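Local atomic coordinates of acetyltransferase, GNAT family (Streptococcus pneumoniae, PDB entry 2ATR), a protein that probably transfers an acetyl group from acetyl-coenzyme A to a substrate not yet identified, as a member of the GNAT family. Residues A[43-48]-A[55-60]. Residues are numbered along the deposited sequence; the frame is centred on the assembly and turned at random.
Sequences VIYLAL and GLIRLV
With CG1 of I44 set anti to its carbonyl carbon (chi1 -61°) and CG of R58 anti to its own backbone N, the two side chains lie side by side, pointing the same way, and CG1 of I44 meets CG of R58 at 3.8 Å. They belong to the antiparallel beta hairpin of strands 43-49 and 52-61, between strands 2-7 and 66-74 in the mixed sheet of this GNAT acetyltransferase fold. Arginine suits this buried site because its methylenes pack against isoleucine while its bent end carries NE to a salt bridge with D71 and NH1 to S41 OG. On the same face, CD2 of L46 rests 3.9 Å from CB of L56, whose branched end packs on V15, L18 and Y19 of helix 12-20. On the other face helix 83-92 packs on Y45, A47 and I57. There apolar branches suit burial: CG1 of V43 lies 3.7 Å from CG of L59, and CB of Y45 touches CG2 of I57, while the tyrosine adds a hydroxyl that hydrogen-bonds OD1 of N94. Y45 N bonds I57 O at 3.2 Å, and I57 N bonds Y45 O at 3.0 Å with the donor in the carbonyl plane. G55, having no side chain, lets CB of A47 lie 3.7 Å from its CA. A47 N reaches G55 O at 2.9 Å from above the carbonyl plane, whereas G55 N to A47 O is weak at 3.3 Å.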
ATOM      1  N   VAL A  43       7.254   6.128  -3.333  1.00 29.57           N
ATOM      2  CA  VAL A  43       6.948   5.443  -4.570  1.00 29.62           C
ATOM      3  C   VAL A  43       5.456   5.166  -4.680  1.00 30.18           C
ATOM      4  O   VAL A  43       4.797   4.902  -3.684  1.00 26.59           O
ATOM      5  CB  VAL A  43       7.762   4.139  -4.718  1.00 31.25           C
ATOM      6  CG1 VAL A  43       7.018   2.946  -4.194  1.00 27.03           C
ATOM      7  CG2 VAL A  43       8.183   3.933  -6.135  1.00 32.61           C
ATOM      8  N   ILE A  44       4.941   5.232  -5.903  1.00 20.00           N
ATOM      9  CA  ILE A  44       3.602   4.749  -6.227  1.00 20.00           C
ATOM     10  C   ILE A  44       3.605   3.893  -7.479  1.00 20.00           C
ATOM     11  O   ILE A  44       4.159   4.283  -8.484  1.00 29.97           O
ATOM     12  CB  ILE A  44       2.625   5.918  -6.389  1.00 20.00           C
ATOM     13  CG1 ILE A  44       2.507   6.711  -5.097  1.00 20.00           C
ATOM     14  CG2 ILE A  44       1.274   5.428  -6.844  1.00 20.00           C
ATOM     15  CD1 ILE A  44       2.025   8.098  -5.295  1.00 20.00           C
ATOM     16  N   TYR A  45       2.981   2.728  -7.401  1.00 27.80           N
ATOM     17  CA  TYR A  45       2.684   1.918  -8.577  1.00 27.86           C
ATOM     18  C   TYR A  45       1.172   1.805  -8.775  1.00 28.63           C
ATOM     19  O   TYR A  45       0.433   1.726  -7.808  1.00 24.52           O
ATOM     20  CB  TYR A  45       3.303   0.519  -8.447  1.00 28.33           C
ATOM     21  CG  TYR A  45       4.814   0.471  -8.601  1.00 30.01           C
ATOM     22  CD1 TYR A  45       5.397  -0.084  -9.720  1.00 30.98           C
ATOM     23  CD2 TYR A  45       5.646   0.979  -7.626  1.00 26.56           C
ATOM     24  CE1 TYR A  45       6.745  -0.122  -9.864  1.00 32.11           C
ATOM     25  CE2 TYR A  45       6.991   0.947  -7.759  1.00 27.73           C
ATOM     26  CZ  TYR A  45       7.545   0.396  -8.881  1.00 33.08           C
ATOM     27  OH  TYR A  45       8.903   0.355  -9.009  1.00 34.76           O
ATOM     28  N   LEU A  46       0.727   1.796 -10.029  1.00 26.21           N
ATOM     29  CA  LEU A  46      -0.681   1.517 -10.336  1.00 27.75           C
ATOM     30  C   LEU A  46      -0.820   0.181 -11.026  1.00 27.76           C
ATOM     31  O   LEU A  46       0.118  -0.259 -11.715  1.00 29.82           O
ATOM     32  CB  LEU A  46      -1.298   2.596 -11.228  1.00 26.42           C
ATOM     33  CG  LEU A  46      -1.171   4.003 -10.677  1.00 28.64           C
ATOM     34  CD1 LEU A  46      -1.825   4.962 -11.668  1.00 31.64           C
ATOM     35  CD2 LEU A  46      -1.852   4.078  -9.277  1.00 27.14           C
ATOM     36  N   ALA A  47      -1.970  -0.465 -10.811  1.00 26.31           N
ATOM     37  CA  ALA A  47      -2.389  -1.630 -11.553  1.00 26.94           C
ATOM     38  C   ALA A  47      -3.403  -1.159 -12.596  1.00 28.22           C
ATOM     39  O   ALA A  47      -4.337  -0.398 -12.256  1.00 26.34           O
ATOM     40  CB  ALA A  47      -3.036  -2.639 -10.629  1.00 27.50           C
ATOM     41  N   LEU A  48      -3.168  -1.560 -13.857  1.00 28.58           N
ATOM     42  CA  LEU A  48      -3.974  -1.109 -15.013  1.00 29.46           C
ATOM     43  C   LEU A  48      -4.524  -2.285 -15.773  1.00 29.85           C
ATOM     44  O   LEU A  48      -3.808  -3.240 -16.081  1.00 30.38           O
ATOM     45  CB  LEU A  48      -3.138  -0.262 -15.986  1.00 29.89           C
ATOM     46  CG  LEU A  48      -3.256   1.216 -15.599  1.00 33.84           C
ATOM     47  CD1 LEU A  48      -2.113   1.693 -14.735  1.00 36.05           C
ATOM     48  CD2 LEU A  48      -3.361   2.045 -16.853  1.00 39.02           C
ATOM     49  N   GLY A  55      -5.889  -0.551  -9.313  1.00 29.98           N
ATOM     50  CA  GLY A  55      -5.126  -0.892  -8.089  1.00 28.81           C
ATOM     51  C   GLY A  55      -4.060   0.131  -7.893  1.00 29.09           C
ATOM     52  O   GLY A  55      -3.662   0.795  -8.864  1.00 27.83           O
ATOM     53  N   LEU A  56      -3.636   0.316  -6.629  1.00 27.31           N
ATOM     54  CA  LEU A  56      -2.593   1.260  -6.284  1.00 27.38           C
ATOM     55  C   LEU A  56      -1.787   0.700  -5.085  1.00 26.20           C
ATOM     56  O   LEU A  56      -2.345   0.015  -4.231  1.00 24.49           O
ATOM     57  CB  LEU A  56      -3.201   2.653  -5.958  1.00 27.29           C
ATOM     58  CG  LEU A  56      -2.380   3.793  -5.330  1.00 30.79           C
ATOM     59  CD1 LEU A  56      -2.955   5.182  -5.701  1.00 27.09           C
ATOM     60  CD2 LEU A  56      -2.311   3.611  -3.767  1.00 27.19           C
ATOM     61  N   ILE A  57      -0.494   0.964  -5.069  1.00 25.37           N
ATOM     62  CA  ILE A  57       0.329   0.786  -3.831  1.00 25.79           C
ATOM     63  C   ILE A  57       1.073   2.083  -3.621  1.00 26.36           C
ATOM     64  O   ILE A  57       1.479   2.724  -4.588  1.00 26.00           O
ATOM     65  CB  ILE A  57       1.257  -0.471  -3.830  1.00 26.32           C
ATOM     66  CG1 ILE A  57       1.990  -0.667  -2.432  1.00 21.75           C
ATOM     67  CG2 ILE A  57       2.276  -0.369  -4.999  1.00 23.00           C
ATOM     68  CD1 ILE A  57       2.705  -2.073  -2.336  1.00 23.59           C
ATOM     69  N   ARG A  58       1.179   2.516  -2.367  1.00 25.58           N
ATOM     70  CA  ARG A  58       1.863   3.730  -2.023  1.00 25.89           C
ATOM     71  C   ARG A  58       2.735   3.486  -0.773  1.00 26.63           C
ATOM     72  O   ARG A  58       2.267   3.084   0.312  1.00 26.26           O
ATOM     73  CB  ARG A  58       0.861   4.857  -1.737  1.00 26.19           C
ATOM     74  CG  ARG A  58       1.451   6.194  -1.533  1.00 28.72           C
ATOM     75  CD  ARG A  58       0.387   7.290  -1.593  1.00 24.73           C
ATOM     76  NE  ARG A  58      -0.429   7.393  -0.373  1.00 23.68           N
ATOM     77  CZ  ARG A  58      -0.099   8.038   0.741  1.00 24.56           C
ATOM     78  NH1 ARG A  58       1.114   8.579   0.932  1.00 22.41           N
ATOM     79  NH2 ARG A  58      -0.983   8.104   1.716  1.00 25.81           N
ATOM     80  N   LEU A  59       4.025   3.716  -0.947  1.00 27.13           N
ATOM     81  CA  LEU A  59       4.991   3.548   0.154  1.00 26.52           C
ATOM     82  C   LEU A  59       5.443   4.884   0.642  1.00 24.94           C
ATOM     83  O   LEU A  59       5.564   5.811  -0.145  1.00 26.69           O
ATOM     84  CB  LEU A  59       6.198   2.754  -0.327  1.00 25.67           C
ATOM     85  CG  LEU A  59       6.054   1.409  -1.021  1.00 27.06           C
ATOM     86  CD1 LEU A  59       7.447   0.851  -1.199  1.00 27.70           C
ATOM     87  CD2 LEU A  59       5.208   0.461  -0.248  1.00 24.86           C
ATOM     88  N   VAL A  60       5.718   4.976   1.948  1.00 25.89           N
ATOM     89  CA  VAL A  60       6.153   6.196   2.627  1.00 23.37           C
ATOM     90  C   VAL A  60       7.301   5.886   3.605  1.00 24.95           C
ATOM     91  O   VAL A  60       7.550   4.713   3.926  1.00 24.24           O
ATOM     92  CB  VAL A  60       4.995   6.901   3.427  1.00 24.09           C
ATOM     93  CG1 VAL A  60       3.846   7.329   2.457  1.00 23.03           C
ATOM     94  CG2 VAL A  60       4.490   6.028   4.575  1.00 21.56           C
TER